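Local coordinates for flagellar protein FliT (Bordetella bronchiseptica, PDB 3H3M) that is a flagellar protein of the FliT family, whose members typically act as export chaperones, and probably serves flagellum assembly likewise, at residues T31-A36 / G50-C55; E22-I27 / E58-L63. All coordinates share one frame; numbering follows the deposited sequence.

Interactions 1 and 2 join the same two antiparallel helices, 20-39 and 43-63, with their centres about 13 Å apart. Along the chain the order is 22-27, 31-36, 50-55, 58-63, so interaction 1 is nested inside the loop closed by interaction 2, as expected when a hairpin folds back on itself. They meet where Y53 CE1 packs at 4.1 Å from I27 CG2, which makes one continuous seam. Interaction 1 lies nearer the centre of the chain, about 6 Å away between centres, against about 11 Å for interaction 2. Helix 72-105 packs against both, and each also touches the second subunit, so the hairpin contributes to the dimer.

Interaction 1: residues T31-A36 / G50-C55; sequences TSRMLA and GQEYVC
T31, M34 and Y53 form the buried side of this contact between antiparallel helices, while R33 and E52 meet on the more solvent-accessible side. The Y53 ring reaches across because its CG stands anti to the backbone N (chi1 -173°). T31 meets the edge of that ring in plane, with CG2 3.5 Å from Y53 CE1. Its hydroxyl, the other branch on CB, is hydrogen-bonded to the carbonyl oxygens of I27 and A28 and to the N87 side chain, while the methyl touches Y53. M34, a selenomethionine, bends at chi3 (-65°) and brings CE to 4.1 Å from Y53 CE1. Its SE lies 5.2 Å from the centroid of the Y53 ring, an oblique Met-aromatic contact. R92 of the second subunit makes a cation-pi contact with the same ring. On the accessible side, the extended E52 crosses R33 at about a right angle. E52 OE1 lies at the guanidinium edge, near its plane, 3.4 Å from R33 NH1, but the N-H···O angle of 133° leaves the hydrogen bond weak. The chemistry implies cohesion through apolar and aromatic packing, with the long, bent and largely solvent-accessible salt bridge probably adding only modest electrostatic attraction.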
ATOM      1  N   THR A  31      -5.104   0.567   7.687  1.00  2.00           N
ATOM      2  CA  THR A  31      -3.751   0.084   7.368  1.00  2.00           C
ATOM      3  C   THR A  31      -2.905  -0.090   8.630  1.00  2.04           C
ATOM      4  O   THR A  31      -2.030  -0.954   8.664  1.00  2.00           O
ATOM      5  CB  THR A  31      -3.045   0.976   6.308  1.00  2.00           C
ATOM      6  OG1 THR A  31      -2.999   2.328   6.772  1.00  2.00           O
ATOM      7  CG2 THR A  31      -3.782   0.915   4.997  1.00  2.00           C
ATOM      8  N   SER A  32      -3.204   0.698   9.673  1.00  2.85           N
ATOM      9  CA  SER A  32      -2.554   0.541  10.974  1.00  3.38           C
ATOM     10  C   SER A  32      -3.035  -0.752  11.678  1.00  3.62           C
ATOM     11  O   SER A  32      -2.245  -1.473  12.310  1.00  2.60           O
ATOM     12  CB  SER A  32      -2.785   1.778  11.862  1.00  3.89           C
ATOM     13  OG  SER A  32      -2.099   2.944  11.376  1.00  5.28           O
ATOM     14  N   ARG A  33      -4.325  -1.052  11.571  1.00  3.98           N
ATOM     15  CA  ARG A  33      -4.833  -2.354  12.022  1.00  3.98           C
ATOM     16  C   ARG A  33      -4.168  -3.475  11.230  1.00  3.34           C
ATOM     17  O   ARG A  33      -3.776  -4.502  11.803  1.00  3.02           O
ATOM     18  CB  ARG A  33      -6.367  -2.431  11.890  1.00  5.18           C
ATOM     19  CG  ARG A  33      -7.113  -1.908  13.131  1.00  7.70           C
ATOM     20  CD  ARG A  33      -8.594  -1.842  12.913  1.00 11.27           C
ATOM     21  NE  ARG A  33      -8.926  -0.564  12.292  1.00 15.94           N
ATOM     22  CZ  ARG A  33      -9.967  -0.315  11.482  1.00 18.25           C
ATOM     23  NH1 ARG A  33     -10.855  -1.278  11.160  1.00 17.43           N
ATOM     24  NH2 ARG A  33     -10.112   0.934  10.980  1.00 17.60           N
HETATM   25  N   MSE A  34      -3.976  -3.296   9.924  1.00  2.55           N
HETATM   26  CA  MSE A  34      -3.347  -4.385   9.162  1.00  2.80           C
HETATM   27  C   MSE A  34      -1.954  -4.620   9.680  1.00  2.00           C
HETATM   28  O   MSE A  34      -1.531  -5.766   9.836  1.00  2.00           O
HETATM   29  CB  MSE A  34      -3.244  -4.109   7.686  1.00  2.77           C
HETATM   30  CG  MSE A  34      -4.520  -3.887   7.050  1.00  7.96           C
HETATM   31 SE   MSE A  34      -4.215  -3.854   5.120  1.00 19.50          SE
HETATM   32  CE  MSE A  34      -3.078  -2.224   4.992  1.00 14.22           C
ATOM     33  N   LEU A  35      -1.249  -3.525   9.916  1.00  2.00           N
ATOM     34  CA  LEU A  35       0.114  -3.584  10.507  1.00  2.00           C
ATOM     35  C   LEU A  35       0.160  -4.330  11.847  1.00  2.00           C
ATOM     36  O   LEU A  35       1.042  -5.138  12.029  1.00  2.46           O
ATOM     37  CB  LEU A  35       0.719  -2.202  10.681  1.00  2.00           C
ATOM     38  CG  LEU A  35       2.205  -2.127  11.053  1.00  2.51           C
ATOM     39  CD1 LEU A  35       3.054  -3.133  10.257  1.00  4.08           C
ATOM     40  CD2 LEU A  35       2.744  -0.684  10.890  1.00  2.00           C
ATOM     41  N   ALA A  36      -0.779  -4.052  12.753  1.00  2.08           N
ATOM     42  CA  ALA A  36      -0.866  -4.783  14.015  1.00  3.34           C
ATOM     43  C   ALA A  36      -1.064  -6.312  13.830  1.00  3.65           C
ATOM     44  O   ALA A  36      -0.391  -7.093  14.475  1.00  5.41           O
ATOM     45  CB  ALA A  36      -1.987  -4.169  14.956  1.00  2.52           C
ATOM     46  N   GLY A  50      -8.366  -6.384   4.349  1.00  5.17           N
ATOM     47  CA  GLY A  50      -8.405  -6.003   2.948  1.00  6.37           C
ATOM     48  C   GLY A  50      -9.803  -5.862   2.380  1.00  8.11           C
ATOM     49  O   GLY A  50     -10.006  -5.178   1.362  1.00  8.50           O
ATOM     50  N   GLN A  51     -10.793  -6.499   3.003  1.00 10.45           N
ATOM     51  CA  GLN A  51     -12.162  -6.375   2.473  1.00 11.86           C
ATOM     52  C   GLN A  51     -12.697  -4.960   2.658  1.00 12.67           C
ATOM     53  O   GLN A  51     -13.196  -4.325   1.719  1.00 12.68           O
ATOM     54  CB  GLN A  51     -13.086  -7.409   3.091  1.00 12.55           C
ATOM     55  CG  GLN A  51     -12.885  -8.817   2.464  1.00 14.06           C
ATOM     56  N   GLU A  52     -12.543  -4.451   3.869  1.00 13.73           N
ATOM     57  CA  GLU A  52     -12.874  -3.068   4.175  1.00 13.82           C
ATOM     58  C   GLU A  52     -12.043  -2.139   3.301  1.00 13.59           C
ATOM     59  O   GLU A  52     -12.558  -1.169   2.758  1.00 14.16           O
ATOM     60  CB  GLU A  52     -12.584  -2.803   5.654  1.00 14.72           C
ATOM     61  CG  GLU A  52     -13.403  -1.673   6.288  1.00 17.05           C
ATOM     62  CD  GLU A  52     -12.993  -1.390   7.722  1.00 20.29           C
ATOM     63  OE1 GLU A  52     -12.715  -2.359   8.475  1.00 21.57           O
ATOM     64  OE2 GLU A  52     -12.949  -0.191   8.096  1.00 23.75           O
ATOM     65  N   TYR A  53     -10.763  -2.468   3.143  1.00 13.74           N
ATOM     66  CA  TYR A  53      -9.795  -1.646   2.407  1.00 14.16           C
ATOM     67  C   TYR A  53     -10.283  -1.314   1.019  1.00 13.59           C
ATOM     68  O   TYR A  53     -10.165  -0.197   0.589  1.00 13.34           O
ATOM     69  CB  TYR A  53      -8.451  -2.376   2.349  1.00 14.16           C
ATOM     70  CG  TYR A  53      -7.264  -1.625   1.765  1.00 17.60           C
ATOM     71  CD1 TYR A  53      -6.334  -0.950   2.585  1.00 20.25           C
ATOM     72  CD2 TYR A  53      -7.026  -1.639   0.389  1.00 21.29           C
ATOM     73  CE1 TYR A  53      -5.209  -0.295   2.033  1.00 21.85           C
ATOM     74  CE2 TYR A  53      -5.910  -0.995  -0.162  1.00 23.68           C
ATOM     75  CZ  TYR A  53      -5.003  -0.325   0.662  1.00 23.90           C
ATOM     76  OH  TYR A  53      -3.906   0.282   0.068  1.00 25.38           O
ATOM     77  N   VAL A  54     -10.859  -2.294   0.341  1.00 14.15           N
ATOM     78  CA  VAL A  54     -11.312  -2.139  -1.047  1.00 14.31           C
ATOM     79  C   VAL A  54     -12.593  -1.315  -1.125  1.00 14.04           C
ATOM     80  O   VAL A  54     -12.820  -0.559  -2.081  1.00 13.39           O
ATOM     81  CB  VAL A  54     -11.505  -3.533  -1.689  1.00 14.66           C
ATOM     82  CG1 VAL A  54     -12.368  -3.487  -2.963  1.00 14.97           C
ATOM     83  CG2 VAL A  54     -10.127  -4.151  -1.970  1.00 15.04           C
ATOM     84  N   CYS A  55     -13.413  -1.459  -0.093  1.00 14.01           N
ATOM     85  CA  CYS A  55     -14.603  -0.623   0.089  1.00 14.54           C
ATOM     86  C   CYS A  55     -14.241   0.848   0.175  1.00 12.34           C
ATOM     87  O   CYS A  55     -14.878   1.695  -0.429  1.00 12.12           O
ATOM     88  CB  CYS A  55     -15.314  -0.999   1.401  1.00 14.99           C
ATOM     89  SG  CYS A  55     -16.840  -1.876   1.187  1.00 23.15           S
TER

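Interaction 2: residues E22-I27 / E58-L63; sequences EIYQDI and ERLREL
L60 lays its base beside I23 and turns its branched end to Y24 and I27 in an antiparallel helical hairpin, part of the three-helix fold of this chain. The axes of the two short segments pass 9.9 Å apart, and the CA atoms of I23 and L60, 6.2 Å apart, are the nearest such pair. I23 and L60 run past each other in opposite directions. With CG2 anti to the backbone N, I23 lays that methyl alongside the base of the leucine, 3.9 Å from L60 CB and equally near L60 CG. Y24 approaches differently: its CB does not aim at the facing helix, yet the ring extends far enough for its outer end to cross L60 at about a right angle, Y24 CE2 lying 3.7 Å from L60 CD1. I27, directed at the partner, also crosses L60 nearly perpendicularly through its terminal methyl. Helix 72-105 packs on the Y24 side chain through K77, L80 and L81, and on I27 through I84, while F78 of the second subunit packs on L60. The contact, made without a hydrogen bond between the two segments, thus continues into the dimer interface. The Y24 hydroxyl is hydrogen-bonded to E64 OE2, just past the end of helix 43-63, which probably steadies the polar end of the ring beside the leucine: Y24 OH is 4.1 Å from L60 CD2.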
ATOM      1  N   GLU A  22     -11.899  12.426   5.369  1.00 21.92           N
ATOM      2  CA  GLU A  22     -12.433  11.416   6.307  1.00 20.54           C
ATOM      3  C   GLU A  22     -12.037  10.030   5.855  1.00 19.28           C
ATOM      4  O   GLU A  22     -11.690   9.192   6.688  1.00 19.50           O
ATOM      5  CB  GLU A  22     -13.959  11.498   6.462  1.00 20.16           C
ATOM      6  N   ILE A  23     -12.079   9.799   4.539  1.00 17.63           N
ATOM      7  CA  ILE A  23     -11.735   8.484   3.972  1.00 16.19           C
ATOM      8  C   ILE A  23     -10.228   8.186   4.019  1.00 14.46           C
ATOM      9  O   ILE A  23      -9.843   7.053   4.270  1.00 14.53           O
ATOM     10  CB  ILE A  23     -12.290   8.304   2.526  1.00 16.35           C
ATOM     11  CG1 ILE A  23     -13.830   8.414   2.514  1.00 17.55           C
ATOM     12  CG2 ILE A  23     -11.840   6.982   1.923  1.00 14.84           C
ATOM     13  CD1 ILE A  23     -14.606   7.457   3.516  1.00 18.63           C
ATOM     14  N   TYR A  24      -9.381   9.177   3.788  1.00 12.38           N
ATOM     15  CA  TYR A  24      -7.970   8.943   3.937  1.00 11.80           C
ATOM     16  C   TYR A  24      -7.645   8.544   5.376  1.00 10.99           C
ATOM     17  O   TYR A  24      -6.800   7.695   5.628  1.00  9.25           O
ATOM     18  CB  TYR A  24      -7.151  10.164   3.551  1.00 11.91           C
ATOM     19  CG  TYR A  24      -6.979  10.364   2.057  1.00 12.92           C
ATOM     20  CD1 TYR A  24      -7.523  11.466   1.424  1.00 13.76           C
ATOM     21  CD2 TYR A  24      -6.266   9.455   1.279  1.00 13.88           C
ATOM     22  CE1 TYR A  24      -7.376  11.655   0.060  1.00 14.78           C
ATOM     23  CE2 TYR A  24      -6.119   9.641  -0.093  1.00 14.21           C
ATOM     24  CZ  TYR A  24      -6.669  10.750  -0.695  1.00 14.65           C
ATOM     25  OH  TYR A  24      -6.545  10.982  -2.050  1.00 14.76           O
ATOM     26  N   GLN A  25      -8.316   9.183   6.323  1.00 10.51           N
ATOM     27  CA  GLN A  25      -8.099   8.876   7.733  1.00  9.91           C
ATOM     28  C   GLN A  25      -8.470   7.417   7.991  1.00  8.19           C
ATOM     29  O   GLN A  25      -7.693   6.675   8.556  1.00  7.77           O
ATOM     30  CB  GLN A  25      -8.914   9.840   8.606  1.00 10.40           C
ATOM     31  CG  GLN A  25      -8.782   9.580  10.081  1.00 12.94           C
ATOM     32  CD  GLN A  25      -7.424   9.928  10.583  1.00 15.80           C
ATOM     33  OE1 GLN A  25      -7.088  11.110  10.655  1.00 19.72           O
ATOM     34  NE2 GLN A  25      -6.625   8.916  10.949  1.00 17.98           N
ATOM     35  N   ASP A  26      -9.644   7.012   7.525  1.00  7.15           N
ATOM     36  CA  ASP A  26     -10.125   5.648   7.711  1.00  7.04           C
ATOM     37  C   ASP A  26      -9.219   4.613   7.119  1.00  5.95           C
ATOM     38  O   ASP A  26      -9.114   3.525   7.680  1.00  6.18           O
ATOM     39  CB  ASP A  26     -11.541   5.466   7.141  1.00  7.58           C
ATOM     40  CG  ASP A  26     -12.580   6.291   7.880  1.00 10.38           C
ATOM     41  OD1 ASP A  26     -12.519   6.363   9.127  1.00 14.00           O
ATOM     42  OD2 ASP A  26     -13.444   6.900   7.218  1.00 14.23           O
ATOM     43  N   ILE A  27      -8.620   4.918   5.965  1.00  5.58           N
ATOM     44  CA  ILE A  27      -7.660   4.005   5.304  1.00  5.56           C
ATOM     45  C   ILE A  27      -6.342   3.925   6.074  1.00  5.13           C
ATOM     46  O   ILE A  27      -5.751   2.837   6.206  1.00  6.04           O
ATOM     47  CB  ILE A  27      -7.349   4.386   3.802  1.00  6.24           C
ATOM     48  CG1 ILE A  27      -8.590   4.198   2.904  1.00  5.67           C
ATOM     49  CG2 ILE A  27      -6.154   3.533   3.252  1.00  5.45           C
ATOM     50  CD1 ILE A  27      -8.501   4.852   1.532  1.00  6.63           C
ATOM     51  N   GLU A  58     -12.864   2.321  -3.054  1.00  5.35           N
ATOM     52  CA  GLU A  58     -13.985   2.619  -3.938  1.00  6.41           C
ATOM     53  C   GLU A  58     -14.624   3.956  -3.534  1.00  7.16           C
ATOM     54  O   GLU A  58     -14.853   4.838  -4.398  1.00  6.06           O
ATOM     55  CB  GLU A  58     -15.043   1.490  -3.944  1.00  7.06           C
ATOM     56  CG  GLU A  58     -14.580   0.124  -4.555  1.00  8.32           C
ATOM     57  N   ARG A  59     -14.875   4.125  -2.230  1.00  7.57           N
ATOM     58  CA  ARG A  59     -15.579   5.324  -1.749  1.00  8.58           C
ATOM     59  C   ARG A  59     -14.722   6.543  -1.994  1.00  8.47           C
ATOM     60  O   ARG A  59     -15.211   7.583  -2.389  1.00  8.91           O
ATOM     61  CB  ARG A  59     -15.932   5.231  -0.253  1.00  9.01           C
ATOM     62  CG  ARG A  59     -17.297   5.906   0.083  1.00 10.67           C
ATOM     63  N   LEU A  60     -13.430   6.384  -1.758  1.00  8.74           N
ATOM     64  CA  LEU A  60     -12.441   7.385  -2.093  1.00  9.21           C
ATOM     65  C   LEU A  60     -12.551   7.752  -3.550  1.00  9.74           C
ATOM     66  O   LEU A  60     -12.444   8.914  -3.917  1.00  9.35           O
ATOM     67  CB  LEU A  60     -11.023   6.842  -1.863  1.00  9.09           C
ATOM     68  CG  LEU A  60      -9.953   7.837  -1.411  1.00  8.58           C
ATOM     69  CD1 LEU A  60      -8.531   7.371  -1.777  1.00  6.78           C
ATOM     70  CD2 LEU A  60     -10.241   9.147  -2.000  1.00  7.63           C
ATOM     71  N   ARG A  61     -12.732   6.740  -4.380  1.00 10.44           N
ATOM     72  CA  ARG A  61     -12.735   6.938  -5.806  1.00 11.74           C
ATOM     73  C   ARG A  61     -13.957   7.740  -6.329  1.00 13.29           C
ATOM     74  O   ARG A  61     -13.878   8.425  -7.356  1.00 13.12           O
ATOM     75  CB  ARG A  61     -12.561   5.582  -6.500  1.00 11.73           C
ATOM     76  CG  ARG A  61     -11.255   5.528  -7.245  1.00 11.51           C
ATOM     77  CD  ARG A  61     -10.467   4.283  -7.055  1.00 10.24           C
ATOM     78  NE  ARG A  61     -10.875   3.117  -7.833  1.00  9.70           N
ATOM     79  CZ  ARG A  61     -11.018   3.019  -9.149  1.00  9.52           C
ATOM     80  NH1 ARG A  61     -10.882   4.050  -9.962  1.00  9.29           N
ATOM     81  NH2 ARG A  61     -11.370   1.837  -9.648  1.00 11.58           N
ATOM     82  N   GLU A  62     -15.049   7.709  -5.571  1.00 15.32           N
ATOM     83  CA  GLU A  62     -16.266   8.472  -5.888  1.00 16.80           C
ATOM     84  C   GLU A  62     -16.120   9.981  -5.566  1.00 18.81           C
ATOM     85  O   GLU A  62     -16.554  10.812  -6.351  1.00 19.33           O
ATOM     86  CB  GLU A  62     -17.475   7.823  -5.197  1.00 16.07           C
ATOM     87  CG  GLU A  62     -17.354   6.309  -5.227  1.00 15.58           C
ATOM     88  CD  GLU A  62     -18.638   5.532  -5.020  1.00 15.27           C
ATOM     89  OE1 GLU A  62     -19.376   5.333  -6.018  1.00 14.56           O
ATOM     90  OE2 GLU A  62     -18.872   5.066  -3.875  1.00 12.01           O
ATOM     91  N   LEU A  63     -15.483  10.322  -4.444  1.00 21.64           N
ATOM     92  CA  LEU A  63     -15.182  11.728  -4.064  1.00 24.05           C
ATOM     93  C   LEU A  63     -14.022  12.387  -4.867  1.00 26.32           C
ATOM     94  O   LEU A  63     -13.981  13.617  -5.052  1.00 26.16           O
ATOM     95  CB  LEU A  63     -14.832  11.813  -2.558  1.00 24.24           C
ATOM     96  CG  LEU A  63     -15.904  11.832  -1.452  1.00 24.36           C
TER